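Local coordinates for cytochrome c-552/4 domain-containing protein (Ignicoccus hospitalis KIN4/I, PDB 4QO5) that is of unknown function but, as a membrane-associated octaheme cytochrome c, probably passes electrons along its covalently bound hemes, at residues 17-22 / 78-83; 8-13 / 37-42; 463-468 / 510-515. One frame throughout, in Å; residues are numbered along the deposited sequence.

Contact 1 of 3, residues 17-22 / 78-83; sequences SPQTKT and GCYECH. With HEC (heme c), chain C.
Glu81 OE2 is gripped by three donors: Thr20 OG1 at 2.6 Å, an ordered water, and, weakly, Gly78 N. Here a heme-binding CXXCH motif, Cys79 to His83, is pinned through its own variable position to the first turn of helix 18-30. The second carboxylate oxygen, Glu81 OE1, takes Ser17 OG at 2.7 Å. Both hydroxyls arrive on the syn side of the carboxylate, somewhat out of its plane, and the water also accepts from Ser17 N. The glutamate reaches this place because its chain bends beyond CG (chi2 58°), which brings the carboxylate back over the start of its own helix, where Gly78 is the N-cap. Ser17 works twice, since OG also caps helix 18-30 by accepting from Thr20 N at 3.0 Å. Thr20 is equally bifunctional: OG1 gives its proton to Glu81 and accepts from Tyr80 N at 3.0 Å, while CG2 lies against the backbone of Gly78 and Cys79. An alanine in place of Glu81 would remove the carboxylate and is likely to leave the Ser17 and Thr20 hydroxyls and the bridging water without their acceptor. Beside this polar cluster, the side-chain amide of Gln19 stacks on the Tyr80 ring, the planes 8° apart, and Gln19 CB makes a CH-pi contact over the same ring. The two cysteines of the motif carry the heme: Cys79 SG is linked to CAB and Cys82 SG to CAC, both bonds stretched in the model. His222 is the other axial ligand of the iron, which His83 NE2 binds at 2.1 Å while its ND1 is held by the carbonyl of His102.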
loop_
_atom_site.group_PDB
_atom_site.type_symbol
_atom_site.label_atom_id
_atom_site.label_comp_id
_atom_site.label_asym_id
_atom_site.label_seq_id
_atom_site.Cartn_x
_atom_site.Cartn_y
_atom_site.Cartn_z
ATOM N N SER A 17 32.179 20.795 21.690
ATOM C CA SER A 17 32.294 21.494 22.975
ATOM C C SER A 17 32.772 20.510 24.040
ATOM O O SER A 17 32.561 19.300 23.911
ATOM C CB SER A 17 30.957 22.129 23.377
ATOM O OG SER A 17 30.000 21.134 23.726
ATOM N N PRO A 18 33.444 21.020 25.087
ATOM C CA PRO A 18 33.860 20.136 26.184
ATOM C C PRO A 18 32.668 19.424 26.793
ATOM O O PRO A 18 32.782 18.261 27.196
ATOM C CB PRO A 18 34.467 21.097 27.207
ATOM C CG PRO A 18 34.900 22.280 26.410
ATOM C CD PRO A 18 33.951 22.392 25.245
ATOM N N GLN A 19 31.531 20.107 26.851
ATOM C CA GLN A 19 30.334 19.499 27.417
ATOM C C GLN A 19 29.874 18.322 26.580
ATOM O O GLN A 19 29.635 17.232 27.096
ATOM C CB GLN A 19 29.208 20.512 27.537
ATOM C CG GLN A 19 29.496 21.626 28.537
ATOM C CD GLN A 19 30.054 22.881 27.881
ATOM O OE1 GLN A 19 30.654 22.831 26.804
ATOM N NE2 GLN A 19 29.855 24.020 28.534
ATOM N N THR A 20 29.770 18.545 25.277
ATOM C CA THR A 20 29.286 17.501 24.392
ATOM C C THR A 20 30.235 16.307 24.405
ATOM O O THR A 20 29.790 15.168 24.348
ATOM C CB THR A 20 28.983 18.053 22.986
ATOM O OG1 THR A 20 27.753 18.785 23.057
ATOM C CG2 THR A 20 28.804 16.915 21.946
ATOM N N LYS A 21 31.536 16.559 24.533
ATOM C CA LYS A 21 32.491 15.461 24.610
ATOM C C LYS A 21 32.188 14.555 25.799
ATOM O O LYS A 21 32.354 13.346 25.720
ATOM C CB LYS A 21 33.936 15.961 24.692
ATOM C CG LYS A 21 34.481 16.503 23.376
ATOM C CD LYS A 21 35.978 16.795 23.493
ATOM C CE LYS A 21 36.652 16.849 22.128
ATOM N NZ LYS A 21 38.135 17.031 22.241
ATOM N N THR A 22 31.730 15.149 26.892
ATOM C CA THR A 22 31.328 14.370 28.053
ATOM C C THR A 22 30.066 13.544 27.773
ATOM O O THR A 22 30.021 12.347 28.093
ATOM C CB THR A 22 31.138 15.267 29.279
ATOM O OG1 THR A 22 32.359 15.985 29.527
ATOM C CG2 THR A 22 30.800 14.426 30.498
ATOM N N GLY A 78 26.105 19.805 19.087
ATOM C CA GLY A 78 26.165 18.522 19.772
ATOM C C GLY A 78 25.087 18.382 20.832
ATOM O O GLY A 78 24.232 19.261 20.983
ATOM N N CYS A 79 25.127 17.267 21.558
ATOM C CA CYS A 79 24.116 16.923 22.555
ATOM C C CYS A 79 23.842 18.084 23.523
ATOM O O CYS A 79 22.696 18.394 23.830
ATOM C CB CYS A 79 24.588 15.716 23.383
ATOM S SG CYS A 79 25.612 14.483 22.477
ATOM N N TYR A 80 24.900 18.714 24.009
ATOM C CA TYR A 80 24.718 19.776 24.991
ATOM C C TYR A 80 24.189 21.057 24.348
ATOM O O TYR A 80 23.438 21.811 24.973
ATOM C CB TYR A 80 26.018 20.045 25.741
ATOM C CG TYR A 80 25.865 21.154 26.762
ATOM C CD1 TYR A 80 25.261 20.902 27.985
ATOM C CD2 TYR A 80 26.292 22.447 26.484
ATOM C CE1 TYR A 80 25.104 21.908 28.926
ATOM C CE2 TYR A 80 26.137 23.463 27.422
ATOM C CZ TYR A 80 25.542 23.178 28.636
ATOM O OH TYR A 80 25.371 24.166 29.580
ATOM N N GLU A 81 24.557 21.286 23.088
ATOM C CA GLU A 81 24.168 22.515 22.409
ATOM C C GLU A 81 22.650 22.600 22.272
ATOM O O GLU A 81 22.078 23.667 22.449
ATOM C CB GLU A 81 24.871 22.658 21.052
ATOM C CG GLU A 81 26.359 23.015 21.155
ATOM C CD GLU A 81 27.176 22.005 21.970
ATOM O OE1 GLU A 81 27.774 22.401 23.000
ATOM O OE2 GLU A 81 27.233 20.815 21.583
ATOM N N CYS A 82 21.992 21.480 21.996
ATOM C CA CYS A 82 20.517 21.445 21.996
ATOM C C CYS A 82 19.874 21.226 23.364
ATOM O O CYS A 82 19.016 21.996 23.786
ATOM C CB CYS A 82 20.001 20.394 21.020
ATOM S SG CYS A 82 20.267 20.966 19.345
ATOM N N HIS A 83 20.269 20.158 24.044
ATOM C CA HIS A 83 19.573 19.749 25.249
ATOM C C HIS A 83 19.875 20.623 26.451
ATOM O O HIS A 83 19.177 20.546 27.452
ATOM C CB HIS A 83 19.881 18.287 25.583
ATOM C CG HIS A 83 19.222 17.331 24.651
ATOM N ND1 HIS A 83 17.890 16.983 24.764
ATOM C CD2 HIS A 83 19.688 16.675 23.562
ATOM C CE1 HIS A 83 17.571 16.139 23.800
ATOM N NE2 HIS A 83 18.648 15.937 23.074
HETATM FE FE HEC C . 18.650 14.725 21.363
HETATM C CHA HEC C . 15.499 13.750 22.335
HETATM C CHB HEC C . 19.984 12.325 23.465
HETATM C CHC HEC C . 21.655 15.595 20.297
HETATM C CHD HEC C . 17.282 17.249 19.489
HETATM N NA HEC C . 17.916 13.298 22.600
HETATM C C1A HEC C . 16.563 13.077 22.863
HETATM C C2A HEC C . 16.434 12.011 23.820
HETATM C C3A HEC C . 17.660 11.602 24.126
HETATM C C4A HEC C . 18.612 12.394 23.374
HETATM C CMA HEC C . 18.014 10.462 25.105
HETATM C CAA HEC C . 15.095 11.492 24.403
HETATM C CBA HEC C . 14.177 10.826 23.392
HETATM C CGA HEC C . 14.618 9.399 23.264
HETATM O O1A HEC C . 14.630 8.901 22.108
HETATM O O2A HEC C . 14.971 8.781 24.309
HETATM N NB HEC C . 20.389 14.146 21.875
HETATM C C1B HEC C . 20.781 13.069 22.657
HETATM C C2B HEC C . 22.169 12.782 22.430
HETATM C C3B HEC C . 22.554 13.672 21.504
HETATM C C4B HEC C . 21.487 14.549 21.175
HETATM C CMB HEC C . 22.914 11.595 23.103
HETATM C CAB HEC C . 23.816 13.876 20.688
HETATM C CBB HEC C . 24.455 12.509 20.261
HETATM N NC HEC C . 19.340 16.161 20.172
HETATM C C1C HEC C . 20.652 16.391 19.854
HETATM C C2C HEC C . 20.782 17.647 19.159
HETATM C C3C HEC C . 19.527 17.938 18.776
HETATM C C4C HEC C . 18.637 17.121 19.514
HETATM C CMC HEC C . 22.133 18.024 18.489
HETATM C CAC HEC C . 18.865 19.058 17.933
HETATM C CBC HEC C . 19.649 19.474 16.656
HETATM N ND HEC C . 16.748 15.358 21.005
HETATM C C1D HEC C . 16.430 16.401 20.139
HETATM C C2D HEC C . 15.005 16.550 19.986
HETATM C C3D HEC C . 14.416 15.475 20.886
HETATM C C4D HEC C . 15.567 14.804 21.475
HETATM C CMD HEC C . 14.356 17.620 19.061
HETATM C CAD HEC C . 12.942 15.082 21.187
HETATM C CBD HEC C . 11.882 16.103 20.822
HETATM C CGD HEC C . 11.438 15.886 19.384
HETATM O O1D HEC C . 10.556 16.639 18.924
HETATM O O2D HEC C . 11.958 14.963 18.707
HETATM O O HOH W 1 29.586 20.522 20.299
#

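Contact 2 of 3, residues 8-13 / 37-42; sequences EAVAKL and DWLKSK. With HEC (heme c), chain C.
The Trp38 indole has heme c over one face and Leu13 at its edge. CAB of the heme lies 3.8 Å above the ring plane, offset toward the rim, and CBB comes to 3.5 Å from Trp38 CB. At the far end of the ring system, Leu13 CD1 lies near the ring plane, 3.6 Å from Trp38 CZ3 and almost as close to CH2. The indole can serve both neighbours because its CG stands opposite the backbone N (chi1 174°), carrying the ring off its helix toward residues 8-13. Its rotation is fixed by NE1, which donates to the carbonyl of Val77. Leu13 CD1 is shared, for it also meets Leu39 CD2 at 3.8 Å, the two leucines crossing at a slant. The other branch of Leu39 reaches back to helix 6-11, with CD1 at 3.9 Å from Ala9 CB and more loosely placed against Val10 CG2. No hydrogen bond joins the two segments, so the junction between helices 6-11 and 32-39 is apolar. Just after the tryptophan the chain turns on Trp38 O, which accepts from both Ser41 N and Ser41 OG, the hydroxyl lying in the carbonyl plane at 2.7 Å. The residue before Trp38, Asp37, takes through OD2 the backbone N-H of His222, an axial ligand of the same heme that Trp38 touches, a bond consistent with a second-shell role. Asp37 and Lys40 also pack on Thr280 of the second subunit. A tryptophan packed on the thioether-bearing rim of the heme, with a leucine at its outer edge, forms here one wall of a bis-histidine heme c pocket.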
loop_
_atom_site.group_PDB
_atom_site.type_symbol
_atom_site.label_atom_id
_atom_site.label_comp_id
_atom_site.label_asym_id
_atom_site.label_seq_id
_atom_site.Cartn_x
_atom_site.Cartn_y
_atom_site.Cartn_z
ATOM N N GLU A 8 36.033 5.683 16.625
ATOM C CA GLU A 8 36.920 6.350 15.690
ATOM C C GLU A 8 36.227 7.570 15.070
ATOM O O GLU A 8 36.858 8.600 14.847
ATOM C CB GLU A 8 37.409 5.384 14.606
ATOM C CG GLU A 8 37.855 6.077 13.334
ATOM C CD GLU A 8 39.206 5.589 12.848
ATOM O OE1 GLU A 8 39.339 4.376 12.567
ATOM O OE2 GLU A 8 40.140 6.421 12.765
ATOM N N ALA A 9 34.924 7.455 14.821
ATOM C CA ALA A 9 34.174 8.551 14.222
ATOM C C ALA A 9 34.073 9.724 15.192
ATOM O O ALA A 9 34.173 10.885 14.788
ATOM C CB ALA A 9 32.785 8.083 13.793
ATOM N N VAL A 10 33.869 9.428 16.469
ATOM C CA VAL A 10 33.834 10.491 17.477
ATOM C C VAL A 10 35.193 11.190 17.620
ATOM O O VAL A 10 35.267 12.425 17.721
ATOM C CB VAL A 10 33.330 9.969 18.832
ATOM C CG1 VAL A 10 33.615 10.985 19.948
ATOM C CG2 VAL A 10 31.834 9.681 18.745
ATOM N N ALA A 11 36.262 10.398 17.598
ATOM C CA ALA A 11 37.621 10.921 17.748
ATOM C C ALA A 11 38.043 11.833 16.592
ATOM O O ALA A 11 38.889 12.711 16.766
ATOM C CB ALA A 11 38.611 9.778 17.896
ATOM N N LYS A 12 37.462 11.615 15.417
ATOM C CA LYS A 12 37.797 12.402 14.234
ATOM C C LYS A 12 37.010 13.711 14.144
ATOM O O LYS A 12 37.295 14.547 13.291
ATOM C CB LYS A 12 37.575 11.588 12.950
ATOM C CG LYS A 12 38.806 10.815 12.462
ATOM C CD LYS A 12 40.100 11.365 13.078
ATOM C CE LYS A 12 41.350 10.771 12.431
ATOM N NZ LYS A 12 41.560 11.249 11.034
ATOM N N LEU A 13 36.008 13.879 14.998
ATOM C CA LEU A 13 35.222 15.110 14.996
ATOM C C LEU A 13 36.080 16.312 15.348
ATOM O O LEU A 13 37.136 16.188 15.963
ATOM C CB LEU A 13 34.073 15.020 16.002
ATOM C CG LEU A 13 32.984 14.008 15.655
ATOM C CD1 LEU A 13 32.008 13.882 16.809
ATOM C CD2 LEU A 13 32.265 14.430 14.365
ATOM N N ASP A 37 23.369 8.145 14.830
ATOM C CA ASP A 37 22.393 8.934 14.096
ATOM C C ASP A 37 22.824 10.414 14.068
ATOM O O ASP A 37 22.850 11.052 13.022
ATOM C CB ASP A 37 21.055 8.776 14.811
ATOM C CG ASP A 37 19.869 8.967 13.904
ATOM O OD1 ASP A 37 20.013 8.844 12.666
ATOM O OD2 ASP A 37 18.772 9.213 14.448
ATOM N N TRP A 38 23.202 10.938 15.231
ATOM C CA TRP A 38 23.729 12.301 15.338
ATOM C C TRP A 38 24.979 12.510 14.478
ATOM O O TRP A 38 25.131 13.554 13.836
ATOM C CB TRP A 38 24.042 12.621 16.806
ATOM C CG TRP A 38 24.732 13.954 16.983
ATOM C CD1 TRP A 38 24.145 15.193 16.948
ATOM C CD2 TRP A 38 26.137 14.182 17.198
ATOM N NE1 TRP A 38 25.097 16.172 17.136
ATOM C CE2 TRP A 38 26.324 15.582 17.286
ATOM C CE3 TRP A 38 27.252 13.343 17.316
ATOM C CZ2 TRP A 38 27.581 16.161 17.491
ATOM C CZ3 TRP A 38 28.499 13.920 17.524
ATOM C CH2 TRP A 38 28.651 15.315 17.610
ATOM N N LEU A 39 25.862 11.515 14.454
ATOM C CA LEU A 39 27.069 11.577 13.617
ATOM C C LEU A 39 26.747 11.764 12.122
ATOM O O LEU A 39 27.592 12.243 11.352
ATOM C CB LEU A 39 27.917 10.303 13.806
ATOM C CG LEU A 39 28.738 10.219 15.093
ATOM C CD1 LEU A 39 29.293 8.801 15.265
ATOM C CD2 LEU A 39 29.875 11.221 15.059
ATOM N N LYS A 40 25.537 11.385 11.711
ATOM C CA LYS A 40 25.157 11.487 10.294
ATOM C C LYS A 40 24.588 12.855 9.963
ATOM O O LYS A 40 24.380 13.184 8.788
ATOM C CB LYS A 40 24.126 10.420 9.907
ATOM C CG LYS A 40 24.610 8.985 10.042
ATOM C CD LYS A 40 23.615 8.028 9.392
ATOM C CE LYS A 40 23.546 6.685 10.116
ATOM N NZ LYS A 40 24.793 5.873 10.010
ATOM N N SER A 41 24.308 13.648 10.989
ATOM C CA SER A 41 23.725 14.979 10.768
ATOM C C SER A 41 24.737 16.009 10.292
ATOM O O SER A 41 25.898 16.020 10.708
ATOM C CB SER A 41 23.030 15.519 12.025
ATOM O OG SER A 41 23.967 15.878 13.015
ATOM N N LYS A 42 24.280 16.896 9.412
ATOM C CA LYS A 42 25.110 18.018 9.007
ATOM C C LYS A 42 25.504 18.849 10.227
ATOM O O LYS A 42 26.602 19.385 10.296
ATOM C CB LYS A 42 24.356 18.872 7.992
ATOM C CG LYS A 42 25.193 19.915 7.283
ATOM C CD LYS A 42 24.387 20.457 6.090
ATOM C CE LYS A 42 25.253 21.187 5.091
ATOM N NZ LYS A 42 24.420 21.797 4.004
HETATM FE FE HEC C . 18.650 14.725 21.363
HETATM C CHA HEC C . 15.499 13.750 22.335
HETATM C CHB HEC C . 19.984 12.325 23.465
HETATM C CHC HEC C . 21.655 15.595 20.297
HETATM C CHD HEC C . 17.282 17.249 19.489
HETATM N NA HEC C . 17.916 13.298 22.600
HETATM C C1A HEC C . 16.563 13.077 22.863
HETATM C C2A HEC C . 16.434 12.011 23.820
HETATM C C3A HEC C . 17.660 11.602 24.126
HETATM C C4A HEC C . 18.612 12.394 23.374
HETATM C CMA HEC C . 18.014 10.462 25.105
HETATM C CAA HEC C . 15.095 11.492 24.403
HETATM C CBA HEC C . 14.177 10.826 23.392
HETATM C CGA HEC C . 14.618 9.399 23.264
HETATM O O1A HEC C . 14.630 8.901 22.108
HETATM O O2A HEC C . 14.971 8.781 24.309
HETATM N NB HEC C . 20.389 14.146 21.875
HETATM C C1B HEC C . 20.781 13.069 22.657
HETATM C C2B HEC C . 22.169 12.782 22.430
HETATM C C3B HEC C . 22.554 13.672 21.504
HETATM C C4B HEC C . 21.487 14.549 21.175
HETATM C CMB HEC C . 22.914 11.595 23.103
HETATM C CAB HEC C . 23.816 13.876 20.688
HETATM C CBB HEC C . 24.455 12.509 20.261
HETATM N NC HEC C . 19.340 16.161 20.172
HETATM C C1C HEC C . 20.652 16.391 19.854
HETATM C C2C HEC C . 20.782 17.647 19.159
HETATM C C3C HEC C . 19.527 17.938 18.776
HETATM C C4C HEC C . 18.637 17.121 19.514
HETATM C CMC HEC C . 22.133 18.024 18.489
HETATM C CAC HEC C . 18.865 19.058 17.933
HETATM C CBC HEC C . 19.649 19.474 16.656
HETATM N ND HEC C . 16.748 15.358 21.005
HETATM C C1D HEC C . 16.430 16.401 20.139
HETATM C C2D HEC C . 15.005 16.550 19.986
HETATM C C3D HEC C . 14.416 15.475 20.886
HETATM C C4D HEC C . 15.567 14.804 21.475
HETATM C CMD HEC C . 14.356 17.620 19.061
HETATM C CAD HEC C . 12.942 15.082 21.187
HETATM C CBD HEC C . 11.882 16.103 20.822
HETATM C CGD HEC C . 11.438 15.886 19.384
HETATM O O1D HEC C . 10.556 16.639 18.924
HETATM O O2D HEC C . 11.958 14.963 18.707
#

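Contact 3 of 3, residues 463-468 / 510-515; sequences EYIEKL and TLLRLW. With CA (calcium ion), chain J.
Leu511 leads the apolar contact, its CD1 meeting Leu468 CD1 at 3.6 Å and Tyr464 CE2 at 4.0 Å; each of these side chains crosses the leucine at about a right angle. Ile465 CD1 extends the patch, lying 4.3 Å from Leu511 CB and from Leu512 CG. Leu468 CG also covers one face of the Tyr464 ring, near its rim. These residues join helices 464-485 and 498-520, the two long C-terminal helices; the segments 464-468 and 510-515 run roughly antiparallel, 155° between their directions and 11.9 Å between their axes at closest approach. In the trimer the packing continues between chains, Tyr464 stacking on His507 of the second subunit and Leu511 meeting Leu514 of that subunit. Hydrogen bonds flank the apolar patch without crossing between the two segments: Tyr464 OH pairs with His507 NE2 of its own chain, and Glu463 N, at the N-cap, donates to Glu466 OE1, half of a capping box. Metal binding occupies the side turned from the leucines. The calcium ion is held by both oxygens of Glu466, by Glu463 OE2 at 2.5 Å and by a water, with His451 O, Thr459 O and Asp462 OD1 completing seven ligands.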
loop_
_atom_site.group_PDB
_atom_site.type_symbol
_atom_site.label_atom_id
_atom_site.label_comp_id
_atom_site.label_asym_id
_atom_site.label_seq_id
_atom_site.Cartn_x
_atom_site.Cartn_y
_atom_site.Cartn_z
ATOM N N GLU A 463 -23.828 7.517 14.611
ATOM C CA GLU A 463 -24.572 6.393 14.065
ATOM C C GLU A 463 -24.097 6.028 12.660
ATOM O O GLU A 463 -23.431 6.816 11.996
ATOM C CB GLU A 463 -26.075 6.680 14.055
ATOM C CG GLU A 463 -26.679 6.869 15.421
ATOM C CD GLU A 463 -28.082 7.452 15.344
ATOM O OE1 GLU A 463 -29.048 6.668 15.238
ATOM O OE2 GLU A 463 -28.214 8.694 15.380
ATOM N N TYR A 464 -24.446 4.824 12.226
ATOM C CA TYR A 464 -23.916 4.267 10.982
ATOM C C TYR A 464 -24.189 5.121 9.741
ATOM O O TYR A 464 -23.267 5.422 8.992
ATOM C CB TYR A 464 -24.409 2.828 10.776
ATOM C CG TYR A 464 -23.806 2.160 9.562
ATOM C CD1 TYR A 464 -22.445 1.885 9.504
ATOM C CD2 TYR A 464 -24.591 1.821 8.467
ATOM C CE1 TYR A 464 -21.884 1.286 8.393
ATOM C CE2 TYR A 464 -24.036 1.220 7.350
ATOM C CZ TYR A 464 -22.679 0.955 7.323
ATOM O OH TYR A 464 -22.108 0.345 6.230
ATOM N N ILE A 465 -25.437 5.515 9.516
ATOM C CA ILE A 465 -25.730 6.343 8.339
ATOM C C ILE A 465 -25.018 7.703 8.405
ATOM O O ILE A 465 -24.673 8.282 7.372
ATOM C CB ILE A 465 -27.252 6.527 8.088
ATOM C CG1 ILE A 465 -27.484 7.062 6.664
ATOM C CG2 ILE A 465 -27.878 7.431 9.143
ATOM C CD1 ILE A 465 -28.894 6.922 6.154
ATOM N N GLU A 466 -24.771 8.199 9.618
ATOM C CA GLU A 466 -24.048 9.456 9.784
ATOM C C GLU A 466 -22.577 9.265 9.402
ATOM O O GLU A 466 -21.952 10.140 8.805
ATOM C CB GLU A 466 -24.204 9.973 11.224
ATOM C CG GLU A 466 -25.645 10.389 11.541
ATOM C CD GLU A 466 -25.977 10.447 13.026
ATOM O OE1 GLU A 466 -25.176 9.965 13.857
ATOM O OE2 GLU A 466 -27.063 10.967 13.356
ATOM N N LYS A 467 -22.028 8.096 9.711
ATOM C CA LYS A 467 -20.647 7.815 9.337
ATOM C C LYS A 467 -20.503 7.630 7.823
ATOM O O LYS A 467 -19.457 7.937 7.249
ATOM C CB LYS A 467 -20.118 6.601 10.114
ATOM C CG LYS A 467 -19.923 6.899 11.627
ATOM C CD LYS A 467 -19.687 5.603 12.391
ATOM C CE LYS A 467 -19.978 5.746 13.879
ATOM N NZ LYS A 467 -19.089 6.748 14.518
ATOM N N LEU A 468 -21.551 7.129 7.179
ATOM C CA LEU A 468 -21.555 7.041 5.720
ATOM C C LEU A 468 -21.489 8.444 5.128
ATOM O O LEU A 468 -20.762 8.691 4.171
ATOM C CB LEU A 468 -22.801 6.308 5.223
ATOM C CG LEU A 468 -22.872 4.819 5.578
ATOM C CD1 LEU A 468 -24.136 4.204 4.986
ATOM C CD2 LEU A 468 -21.637 4.094 5.064
ATOM N N THR A 510 -30.382 3.321 -0.078
ATOM C CA THR A 510 -30.897 1.993 0.234
ATOM C C THR A 510 -31.327 1.873 1.704
ATOM O O THR A 510 -32.410 1.354 2.005
ATOM C CB THR A 510 -29.876 0.897 -0.142
ATOM O OG1 THR A 510 -29.788 0.815 -1.573
ATOM C CG2 THR A 510 -30.313 -0.443 0.401
ATOM N N LEU A 511 -30.500 2.381 2.614
ATOM C CA LEU A 511 -30.853 2.388 4.035
ATOM C C LEU A 511 -32.151 3.161 4.301
ATOM O O LEU A 511 -33.016 2.699 5.044
ATOM C CB LEU A 511 -29.707 2.946 4.877
ATOM C CG LEU A 511 -28.505 2.006 5.011
ATOM C CD1 LEU A 511 -27.352 2.699 5.714
ATOM C CD2 LEU A 511 -28.905 0.739 5.749
ATOM N N LEU A 512 -32.284 4.330 3.679
ATOM C CA LEU A 512 -33.513 5.109 3.776
ATOM C C LEU A 512 -34.723 4.343 3.242
ATOM O O LEU A 512 -35.791 4.355 3.858
ATOM C CB LEU A 512 -33.362 6.446 3.041
ATOM C CG LEU A 512 -32.429 7.458 3.708
ATOM C CD1 LEU A 512 -32.174 8.653 2.787
ATOM C CD2 LEU A 512 -33.027 7.916 5.037
ATOM N N ARG A 513 -34.551 3.677 2.102
ATOM C CA ARG A 513 -35.607 2.849 1.519
ATOM C C ARG A 513 -36.022 1.684 2.413
ATOM O O ARG A 513 -37.212 1.396 2.552
ATOM C CB ARG A 513 -35.169 2.281 0.172
ATOM C CG ARG A 513 -35.392 3.192 -1.006
ATOM C CD ARG A 513 -35.136 2.437 -2.300
ATOM N NE ARG A 513 -36.118 1.377 -2.530
ATOM C CZ ARG A 513 -35.836 0.203 -3.090
ATOM N NH1 ARG A 513 -36.791 -0.698 -3.266
ATOM N NH2 ARG A 513 -34.595 -0.073 -3.471
ATOM N N LEU A 514 -35.040 0.989 2.982
ATOM C CA LEU A 514 -35.329 -0.119 3.896
ATOM C C LEU A 514 -36.068 0.379 5.125
ATOM O O LEU A 514 -37.013 -0.256 5.596
ATOM C CB LEU A 514 -34.043 -0.823 4.331
ATOM C CG LEU A 514 -33.370 -1.711 3.287
ATOM C CD1 LEU A 514 -32.081 -2.297 3.838
ATOM C CD2 LEU A 514 -34.315 -2.815 2.840
ATOM N N TRP A 515 -35.630 1.521 5.641
ATOM C CA TRP A 515 -36.265 2.120 6.807
ATOM C C TRP A 515 -37.721 2.476 6.528
ATOM O O TRP A 515 -38.606 2.156 7.319
ATOM C CB TRP A 515 -35.479 3.345 7.269
ATOM C CG TRP A 515 -36.022 4.001 8.497
ATOM C CD1 TRP A 515 -36.580 5.247 8.583
ATOM C CD2 TRP A 515 -36.056 3.453 9.823
ATOM N NE1 TRP A 515 -36.957 5.507 9.879
ATOM C CE2 TRP A 515 -36.650 4.423 10.660
ATOM C CE3 TRP A 515 -35.641 2.240 10.385
ATOM C CZ2 TRP A 515 -36.836 4.218 12.026
ATOM C CZ3 TRP A 515 -35.831 2.037 11.742
ATOM C CH2 TRP A 515 -36.425 3.023 12.547
HETATM CA CA CA J . -26.759 10.647 15.685
HETATM O O HOH W 2 -27.243 10.418 17.999
#

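Contacts 1 and 2 share one heme and one end of the chain. Their segments alternate in the sequence, helix 18-30 following 6-11 and leading into 32-39, and they touch where Gly78 CA packs on Trp38 CZ2 at 3.6 Å. Contact 1 is buried and polar, a carboxylate between helix starts; contact 2, nearer the surface, is apolar. Contact 3, buried again, lies beyond the chain's centre, its centre about 60 Å from the centres of both, and joins long helices with hydrocarbon while two of its glutamates bind calcium. One device recurs: in contacts 1 and 3 a glutamate three residues after the N-cap accepts from the N-cap N-H, weakly in the first. Contacts 2 and 3 both meet the second subunit.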